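Local structure of 6-aminohexanoate-dimer hydrolase (Bacillus anthracis, 4GB7) at residues Gln151-Glu155 with Leu329-Ile333; Ser81-Asp87 with Gln120-Arg125; Val42-Trp47 with Met60-Thr64. The protein probably hydrolyses the amide bond of 6-aminohexanoate dimers, with a beta-lactamase-like fold. All blocks are in the same frame, centred on the assembly; numbering follows the deposited sequence. Where two conformers were deposited one is given.

In the fold
The three contacts come one after another along the chain, in the order interaction 3, interaction 2, interaction 1, and none touches another: their centres lie 32 to 35 Å apart. Interaction 3 packs two loops that flank helix 52-56 and lie next to the four-stranded sheet. Interaction 2 sets the irregular segment 81-87 along the edge of the five-stranded antiparallel sheet, beside its outermost strand 120-126. Interaction 1 joins the end of helix 143-155 to the residues leading into helix 332-338, across the chain's centre from interaction 3. Together they illustrate how separate helices, sheet edges and loops of a beta-lactamase-like fold are each tied locally.

Interaction 1: Gln151-Glu155 with Leu329-Ile333; sequences QSLAE and LPSSI
The meeting of E155 and S332 is set by two first torsions. In E155, CG lies opposite the carbonyl carbon (chi1 -62°) and the chain then runs extended, carrying the carboxylate off the last turn of helix 143-155. In S332, OG stands between the backbone N and the carbonyl carbon (chi1 70°) and faces that carboxylate. S332 OG donates to E155 OE2 over a short 2.5 Å, arriving on the syn side of the oxygen and somewhat out of the carboxylate plane.

The same oxygen is approached on its anti side by Q151, one turn earlier in the helix. The Q151 chain folds back on itself, so that NE2 reaches E155 OE2 at 3.0 Å. The other carboxylate oxygen, OE1, works through solvent: a water donates to E155 OE1 at 2.7 Å and accepts from S332 N at 3.0 Å, so the one acid reaches both the hydroxyl and the backbone of S332.

Van der Waals packing completes the joint, with the proline carbons resting against oxygens. P330 CB lies 3.4 Å from E155 OE1, while the other end of the ring, P330 CD, is 3.3 Å from S152 OG, a hydroxyl already bonded to A148 O of its own helix. Q151 and I333 slide past one another in opposite directions, with Q151 CG 4.0 Å from I333 CG1. I333 also packs on L317 of helix 307-318.

Within the beta-lactamase-like fold, the contact joins the last turn of helix 143-155 to the loop and first residues leading into helix 332-338. With two direct donors on OE2 and a water on OE1, the E155 carboxylate has partners on both oxygens, which would probably stabilise its ionised form and limit its rotation.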
loop_
_atom_site.group_PDB
_atom_site.type_symbol
_atom_site.label_atom_id
_atom_site.label_comp_id
_atom_site.label_asym_id
_atom_site.label_seq_id
_atom_site.Cartn_x
_atom_site.Cartn_y
_atom_site.Cartn_z
ATOM N N GLN A 151 -10.958 1.156 -11.023
ATOM C CA GLN A 151 -12.119 2.072 -10.970
ATOM C C GLN A 151 -12.177 2.942 -12.226
ATOM O O GLN A 151 -13.265 3.147 -12.803
ATOM C CB GLN A 151 -12.094 2.947 -9.728
ATOM C CG GLN A 151 -13.430 3.619 -9.406
ATOM C CD GLN A 151 -14.502 2.588 -9.090
ATOM O OE1 GLN A 151 -14.270 1.640 -8.324
ATOM N NE2 GLN A 151 -15.658 2.730 -9.710
ATOM N N SER A 152 -11.009 3.433 -12.661
ATOM C CA SER A 152 -10.916 4.262 -13.887
ATOM C C SER A 152 -11.384 3.444 -15.088
ATOM O O SER A 152 -12.176 3.925 -15.878
ATOM C CB SER A 152 -9.499 4.770 -14.131
ATOM O OG SER A 152 -9.051 5.487 -12.998
ATOM N N LEU A 153 -10.871 2.226 -15.239
ATOM C CA LEU A 153 -11.263 1.397 -16.378
ATOM C C LEU A 153 -12.734 1.057 -16.394
ATOM O O LEU A 153 -13.382 0.992 -17.489
ATOM C CB LEU A 153 -10.407 0.126 -16.419
ATOM C CG LEU A 153 -8.931 0.265 -16.778
ATOM C CD1 LEU A 153 -8.205 -1.009 -16.400
ATOM C CD2 LEU A 153 -8.740 0.550 -18.248
ATOM N N ALA A 154 -13.285 0.848 -15.195
ATOM C CA ALA A 154 -14.716 0.503 -15.065
ATOM C C ALA A 154 -15.581 1.695 -15.511
ATOM O O ALA A 154 -16.525 1.566 -16.348
ATOM C CB ALA A 154 -15.042 0.056 -13.652
ATOM N N GLU A 155 -15.207 2.870 -15.037
ATOM C CA GLU A 155 -15.876 4.113 -15.457
ATOM C C GLU A 155 -15.682 4.519 -16.954
ATOM O O GLU A 155 -16.494 5.264 -17.504
ATOM C CB GLU A 155 -15.570 5.220 -14.446
ATOM C CG GLU A 155 -16.139 4.803 -13.068
ATOM C CD GLU A 155 -16.159 5.877 -11.993
ATOM O OE1 GLU A 155 -16.070 7.086 -12.290
ATOM O OE2 GLU A 155 -16.277 5.492 -10.816
ATOM N N LEU A 329 -8.306 11.009 -11.431
ATOM C CA LEU A 329 -8.907 9.770 -11.026
ATOM C C LEU A 329 -10.374 10.008 -10.698
ATOM O O LEU A 329 -10.771 11.092 -10.377
ATOM C CB LEU A 329 -8.167 9.239 -9.784
ATOM C CG LEU A 329 -6.762 8.662 -10.028
ATOM C CD1 LEU A 329 -6.151 8.291 -8.693
ATOM C CD2 LEU A 329 -6.770 7.496 -10.989
ATOM N N PRO A 330 -11.208 8.963 -10.823
ATOM C CA PRO A 330 -12.614 9.119 -10.542
ATOM C C PRO A 330 -12.890 9.691 -9.145
ATOM O O PRO A 330 -12.310 9.235 -8.130
ATOM C CB PRO A 330 -13.162 7.691 -10.681
ATOM C CG PRO A 330 -12.177 6.994 -11.543
ATOM C CD PRO A 330 -10.861 7.601 -11.241
ATOM N N SER A 331 -13.801 10.670 -9.101
ATOM C CA SER A 331 -14.235 11.221 -7.827
ATOM C C SER A 331 -14.968 10.141 -6.997
ATOM O O SER A 331 -15.070 10.238 -5.791
ATOM C CB SER A 331 -15.123 12.447 -8.046
ATOM O OG SER A 331 -16.293 12.061 -8.752
ATOM N N SER A 332 -15.492 9.118 -7.640
ATOM C CA SER A 332 -16.169 8.036 -6.912
ATOM C C SER A 332 -15.285 7.311 -5.886
ATOM O O SER A 332 -15.818 6.743 -4.930
ATOM C CB SER A 332 -16.732 6.998 -7.885
ATOM O OG SER A 332 -15.691 6.255 -8.504
ATOM N N ILE A 333 -13.950 7.309 -6.084
ATOM C CA ILE A 333 -13.072 6.530 -5.231
ATOM C C ILE A 333 -13.259 6.993 -3.822
ATOM O O ILE A 333 -13.599 6.220 -2.927
ATOM C CB ILE A 333 -11.564 6.591 -5.622
ATOM C CG1 ILE A 333 -11.349 5.961 -6.991
ATOM C CG2 ILE A 333 -10.694 5.831 -4.593
ATOM C CD1 ILE A 333 -10.027 6.246 -7.663
HETATM O O HOH W 1 -16.382 9.111 -10.481
#

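Interaction 2: Ser81-Asp87 with Gln120-Arg125; sequences SALQNLD and QLVYER
Y123 meets Q84, L86 and D87 from a classic beta bulge, in which V122 and Y123 both face V115 on the next strand of the five-stranded sheet. The bulge lies in edge strand 120-126, and segment 81-87 runs beside that edge in roughly the same direction. A82 N donates to L121 O at 2.8 Å and Q84 N to V122 O at 2.8 Å; the two bonds hold the loop to the strand's edge, although S81 and L121 form just a single beta bridge.

The Y123 side chain can be followed outward. CB lies near both Q84 O and L86 CD1. CG is anti to the backbone N (chi1 -178°), directing the ring along the loop. Further out, Y123 CD1 is 3.5 Å from Q84 O, and Y123 CE1 is 3.3 Å from L86 N. Over the centre of one face sits L86 CB, 3.7 Å from the ring centroid and almost on the normal: a CH-pi contact. At the tip, Y123 OH donates to D87 OD1 at 2.6 Å, using the anti lone pair.

The syn lone pair of D87 OD1 takes R125 NE at 2.9 Å in a salt bridge, so tyrosine and arginine share one oxygen. The carboxylate stands steeply across both the ring and the guanidinium group, and Y123 CE1 sits 3.4 Å above the plane of the R125 guanidinium, over its centre.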
loop_
_atom_site.group_PDB
_atom_site.type_symbol
_atom_site.label_atom_id
_atom_site.label_comp_id
_atom_site.label_asym_id
_atom_site.label_seq_id
_atom_site.Cartn_x
_atom_site.Cartn_y
_atom_site.Cartn_z
ATOM N N SER A 81 4.793 24.937 1.512
ATOM C CA SER A 81 4.970 24.565 2.914
ATOM C C SER A 81 4.455 25.623 3.887
ATOM O O SER A 81 4.385 26.831 3.582
ATOM C CB SER A 81 6.440 24.289 3.239
ATOM O OG SER A 81 7.163 25.493 3.268
ATOM N N ALA A 82 4.114 25.146 5.067
ATOM C CA ALA A 82 3.835 25.944 6.193
ATOM C C ALA A 82 4.329 25.131 7.403
ATOM O O ALA A 82 3.563 24.526 8.169
ATOM C CB ALA A 82 2.356 26.237 6.302
ATOM N N LEU A 83 5.638 25.153 7.561
ATOM C CA LEU A 83 6.322 24.248 8.491
ATOM C C LEU A 83 6.013 24.551 9.935
ATOM O O LEU A 83 5.940 25.719 10.368
ATOM C CB LEU A 83 7.817 24.272 8.239
ATOM C CG LEU A 83 8.363 23.717 6.910
ATOM C CD1 LEU A 83 9.862 23.625 7.059
ATOM C CD2 LEU A 83 7.767 22.349 6.498
ATOM N N GLN A 84 5.819 23.468 10.679
ATOM C CA GLN A 84 5.748 23.496 12.127
ATOM C C GLN A 84 6.615 22.364 12.653
ATOM O O GLN A 84 6.508 21.250 12.207
ATOM C CB GLN A 84 4.350 23.298 12.621
ATOM C CG GLN A 84 3.383 24.401 12.303
ATOM C CD GLN A 84 2.039 24.121 12.960
ATOM O OE1 GLN A 84 1.957 23.883 14.176
ATOM N NE2 GLN A 84 0.992 24.098 12.159
ATOM N N ASN A 85 7.467 22.663 13.631
ATOM C CA ASN A 85 8.332 21.634 14.142
ATOM C C ASN A 85 7.566 20.816 15.179
ATOM O O ASN A 85 7.313 21.293 16.304
ATOM C CB ASN A 85 9.593 22.207 14.799
ATOM C CG ASN A 85 10.591 21.131 15.119
ATOM O OD1 ASN A 85 10.224 19.972 15.169
ATOM N ND2 ASN A 85 11.863 21.497 15.315
ATOM N N LEU A 86 7.221 19.585 14.796
ATOM C CA LEU A 86 6.488 18.654 15.670
ATOM C C LEU A 86 7.403 17.706 16.445
ATOM O O LEU A 86 6.919 16.735 17.005
ATOM C CB LEU A 86 5.495 17.832 14.857
ATOM C CG LEU A 86 4.457 18.716 14.136
ATOM C CD1 LEU A 86 3.543 17.833 13.297
ATOM C CD2 LEU A 86 3.585 19.602 15.045
ATOM N N ASP A 87 8.707 17.967 16.493
ATOM C CA ASP A 87 9.601 16.987 17.074
ATOM C C ASP A 87 9.188 16.653 18.521
ATOM O O ASP A 87 9.327 15.503 18.949
ATOM C CB ASP A 87 11.028 17.499 17.149
ATOM C CG ASP A 87 11.735 17.518 15.828
ATOM O OD1 ASP A 87 11.261 16.871 14.869
ATOM O OD2 ASP A 87 12.783 18.229 15.765
ATOM N N GLN A 120 -0.532 21.908 2.178
ATOM C CA GLN A 120 0.820 22.440 2.373
ATOM C C GLN A 120 1.591 21.501 3.298
ATOM O O GLN A 120 1.017 20.957 4.258
ATOM C CB GLN A 120 0.789 23.808 3.005
ATOM C CG GLN A 120 0.008 24.838 2.200
ATOM C CD GLN A 120 -0.024 26.192 2.883
ATOM O OE1 GLN A 120 -0.323 26.306 4.081
ATOM N NE2 GLN A 120 0.331 27.226 2.131
ATOM N N LEU A 121 2.869 21.280 2.974
ATOM C CA LEU A 121 3.738 20.488 3.826
ATOM C C LEU A 121 3.979 21.180 5.172
ATOM O O LEU A 121 4.364 22.357 5.229
ATOM C CB LEU A 121 5.067 20.258 3.114
ATOM C CG LEU A 121 6.169 19.499 3.816
ATOM C CD1 LEU A 121 5.775 18.064 4.013
ATOM C CD2 LEU A 121 7.498 19.664 3.030
ATOM N N VAL A 122 3.743 20.440 6.264
ATOM C CA VAL A 122 3.940 20.969 7.600
ATOM C C VAL A 122 5.128 20.400 8.298
ATOM O O VAL A 122 5.770 21.121 9.107
ATOM C CB VAL A 122 2.660 20.795 8.493
ATOM C CG1 VAL A 122 2.937 21.171 9.951
ATOM C CG2 VAL A 122 1.516 21.569 7.864
ATOM N N TYR A 123 5.456 19.131 8.042
ATOM C CA TYR A 123 6.493 18.470 8.820
ATOM C C TYR A 123 6.955 17.262 8.075
ATOM O O TYR A 123 6.136 16.496 7.574
ATOM C CB TYR A 123 5.935 18.005 10.131
ATOM C CG TYR A 123 6.862 17.342 11.108
ATOM C CD1 TYR A 123 7.865 18.065 11.717
ATOM C CD2 TYR A 123 6.686 16.010 11.476
ATOM C CE1 TYR A 123 8.663 17.469 12.675
ATOM C CE2 TYR A 123 7.492 15.392 12.423
ATOM C CZ TYR A 123 8.476 16.135 13.011
ATOM O OH TYR A 123 9.224 15.548 13.995
ATOM N N GLU A 124 8.243 17.137 7.914
ATOM C CA GLU A 124 8.857 15.948 7.348
ATOM C C GLU A 124 10.128 15.625 8.069
ATOM O O GLU A 124 10.941 16.533 8.359
ATOM C CB GLU A 124 9.113 16.029 5.851
ATOM C CG GLU A 124 9.927 17.215 5.424
ATOM C CD GLU A 124 10.280 17.248 3.950
ATOM O OE1 GLU A 124 9.975 16.292 3.215
ATOM O OE2 GLU A 124 10.873 18.266 3.523
ATOM N N ARG A 125 10.306 14.326 8.337
ATOM C CA ARG A 125 11.499 13.837 8.961
ATOM C C ARG A 125 11.904 12.539 8.319
ATOM O O ARG A 125 11.040 11.716 7.989
ATOM C CB ARG A 125 11.309 13.625 10.445
ATOM C CG ARG A 125 11.088 14.922 11.221
ATOM C CD ARG A 125 12.409 15.661 11.389
ATOM N NE ARG A 125 12.205 16.875 12.164
ATOM C CZ ARG A 125 11.917 18.102 11.707
ATOM N NH1 ARG A 125 11.682 18.366 10.416
ATOM N NH2 ARG A 125 11.840 19.107 12.595
#

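Interaction 3: Val42-Trp47 with Met60-Thr64; sequences VTKKNW and MKEFT
F63 presses its ring against an ST motif and the tryptophan that follows it: in segment 42-47, T43 OG1 accepts from N46 N at 3.1 Å and rounds the chain into a tight turn, with W47 just beyond. The turn is closed further by T43 N, which donates to N46 OD1 at 2.7 Å. The two loops lie on either side of helix 52-56 in the sequence, and their contact is packing without a hydrogen bond between them.

Because CG of F63 is anti to the backbone N (chi1 179°), the ring projects out to the opposite loop. Its outer atoms do the touching. F63 CZ is 3.5 Å from W47 CG, and F63 CE2 stands over one face of the indole, displaced toward the rim. The five-membered ring of W47 and the F63 ring are inclined at 49°, an oblique pair. On the neighbouring side F63 CE1 meets V42 CG1 at 3.8 Å, the two side chains crossing nearly at right angles, and T43 O lies near the ring's plane at its edge.

Selenomethionine M60 has two conformers, so its oblique Met-aromatic contact, with M60 SE 4.0 Å from W47 CZ3, is less certain. Y212 meets the indole edge-to-face. Behind F63 the loop is held at one carbonyl: M60 O accepts F63 N at 2.9 Å and T64 OG1 at 2.8 Å, from opposite faces of its plane.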
loop_
_atom_site.group_PDB
_atom_site.type_symbol
_atom_site.label_atom_id
_atom_site.label_comp_id
_atom_site.label_asym_id
_atom_site.label_seq_id
_atom_site.Cartn_x
_atom_site.Cartn_y
_atom_site.Cartn_z
ATOM N N VAL A 42 22.956 -8.608 2.721
ATOM C CA VAL A 42 21.513 -8.802 2.622
ATOM C C VAL A 42 21.237 -9.900 1.599
ATOM O O VAL A 42 21.712 -9.824 0.465
ATOM C CB VAL A 42 20.799 -7.489 2.240
ATOM C CG1 VAL A 42 19.329 -7.728 1.937
ATOM C CG2 VAL A 42 20.926 -6.487 3.379
ATOM N N THR A 43 20.478 -10.915 2.012
ATOM C CA THR A 43 20.288 -12.137 1.200
ATOM C C THR A 43 18.797 -12.406 1.031
ATOM O O THR A 43 17.981 -11.800 1.731
ATOM C CB THR A 43 20.943 -13.339 1.870
ATOM O OG1 THR A 43 20.177 -13.722 3.033
ATOM C CG2 THR A 43 22.382 -13.008 2.295
ATOM N N LYS A 44 18.442 -13.308 0.121
ATOM C CA LYS A 44 17.055 -13.717 -0.017
ATOM C C LYS A 44 16.532 -14.345 1.259
ATOM O O LYS A 44 15.332 -14.348 1.492
ATOM C CB LYS A 44 16.833 -14.681 -1.162
ATOM C CG LYS A 44 17.122 -14.095 -2.520
ATOM C CD LYS A 44 16.750 -15.095 -3.589
ATOM C CE LYS A 44 17.231 -14.574 -4.940
ATOM N NZ LYS A 44 16.768 -15.374 -6.086
ATOM N N LYS A 45 17.434 -14.848 2.112
ATOM C CA LYS A 45 17.014 -15.476 3.354
ATOM C C LYS A 45 16.634 -14.448 4.401
ATOM O O LYS A 45 15.609 -14.617 5.067
ATOM C CB LYS A 45 18.087 -16.449 3.905
ATOM C CG LYS A 45 17.510 -17.496 4.839
ATOM C CD LYS A 45 18.524 -18.510 5.406
ATOM C CE LYS A 45 19.521 -19.053 4.382
ATOM N NZ LYS A 45 20.623 -18.095 4.049
ATOM N N ASN A 46 17.416 -13.363 4.490
ATOM C CA ASN A 46 17.359 -12.454 5.605
ATOM C C ASN A 46 16.837 -11.026 5.374
ATOM O O ASN A 46 16.751 -10.269 6.333
ATOM C CB ASN A 46 18.730 -12.365 6.312
ATOM C CG ASN A 46 19.776 -11.548 5.531
ATOM O OD1 ASN A 46 19.465 -10.850 4.552
ATOM N ND2 ASN A 46 21.033 -11.640 5.969
ATOM N N TRP A 47 16.464 -10.681 4.137
ATOM C CA TRP A 47 16.179 -9.310 3.797
ATOM C C TRP A 47 15.019 -8.714 4.565
ATOM O O TRP A 47 14.953 -7.494 4.686
ATOM C CB TRP A 47 15.965 -9.130 2.312
ATOM C CG TRP A 47 14.723 -9.733 1.766
ATOM C CD1 TRP A 47 14.520 -11.042 1.378
ATOM C CD2 TRP A 47 13.453 -9.079 1.603
ATOM N NE1 TRP A 47 13.224 -11.224 0.915
ATOM C CE2 TRP A 47 12.535 -10.072 1.046
ATOM C CE3 TRP A 47 13.005 -7.798 1.798
ATOM C CZ2 TRP A 47 11.235 -9.765 0.738
ATOM C CZ3 TRP A 47 11.688 -7.500 1.475
ATOM C CH2 TRP A 47 10.821 -8.471 0.971
HETATM N N MSE A 60 15.485 -1.377 -2.592
HETATM C CA MSE A 60 14.919 -2.602 -3.175
HETATM C C MSE A 60 15.429 -2.842 -4.600
HETATM O O MSE A 60 15.730 -3.998 -5.003
HETATM C CB MSE A 60 13.379 -2.601 -3.111
HETATM C CG MSE A 60 12.763 -2.943 -1.747
HETATM SE SE MSE A 60 13.118 -4.738 -1.104
HETATM C CE MSE A 60 11.926 -5.753 -2.229
ATOM N N LYS A 61 15.594 -1.768 -5.359
ATOM C CA LYS A 61 16.056 -1.929 -6.733
ATOM C C LYS A 61 17.498 -2.473 -6.829
ATOM O O LYS A 61 17.919 -2.874 -7.896
ATOM C CB LYS A 61 15.945 -0.632 -7.506
ATOM C CG LYS A 61 16.746 0.533 -6.946
ATOM C CD LYS A 61 16.694 1.717 -7.885
ATOM C CE LYS A 61 17.149 2.974 -7.183
ATOM N NZ LYS A 61 16.907 4.175 -8.033
ATOM N N GLU A 62 18.273 -2.436 -5.748
ATOM C CA GLU A 62 19.614 -3.072 -5.757
ATOM C C GLU A 62 19.607 -4.566 -5.442
ATOM O O GLU A 62 20.639 -5.217 -5.530
ATOM C CB GLU A 62 20.550 -2.360 -4.773
ATOM C CG GLU A 62 20.718 -0.886 -5.044
ATOM C CD GLU A 62 21.825 -0.281 -4.214
ATOM O OE1 GLU A 62 22.853 -0.978 -3.948
ATOM O OE2 GLU A 62 21.622 0.875 -3.775
ATOM N N PHE A 63 18.428 -5.111 -5.163
ATOM C CA PHE A 63 18.237 -6.440 -4.615
ATOM C C PHE A 63 17.347 -7.297 -5.528
ATOM O O PHE A 63 17.391 -8.512 -5.470
ATOM C CB PHE A 63 17.594 -6.225 -3.198
ATOM C CG PHE A 63 17.292 -7.472 -2.457
ATOM C CD1 PHE A 63 18.305 -8.256 -1.969
ATOM C CD2 PHE A 63 15.983 -7.853 -2.222
ATOM C CE1 PHE A 63 18.036 -9.415 -1.266
ATOM C CE2 PHE A 63 15.698 -9.012 -1.530
ATOM C CZ PHE A 63 16.733 -9.794 -1.050
ATOM N N THR A 64 16.587 -6.655 -6.405
ATOM C CA THR A 64 15.498 -7.300 -7.126
ATOM C C THR A 64 15.406 -6.759 -8.554
ATOM O O THR A 64 15.970 -5.723 -8.893
ATOM C CB THR A 64 14.115 -6.955 -6.479
ATOM O OG1 THR A 64 13.916 -5.535 -6.561
ATOM C CG2 THR A 64 14.025 -7.363 -5.067
#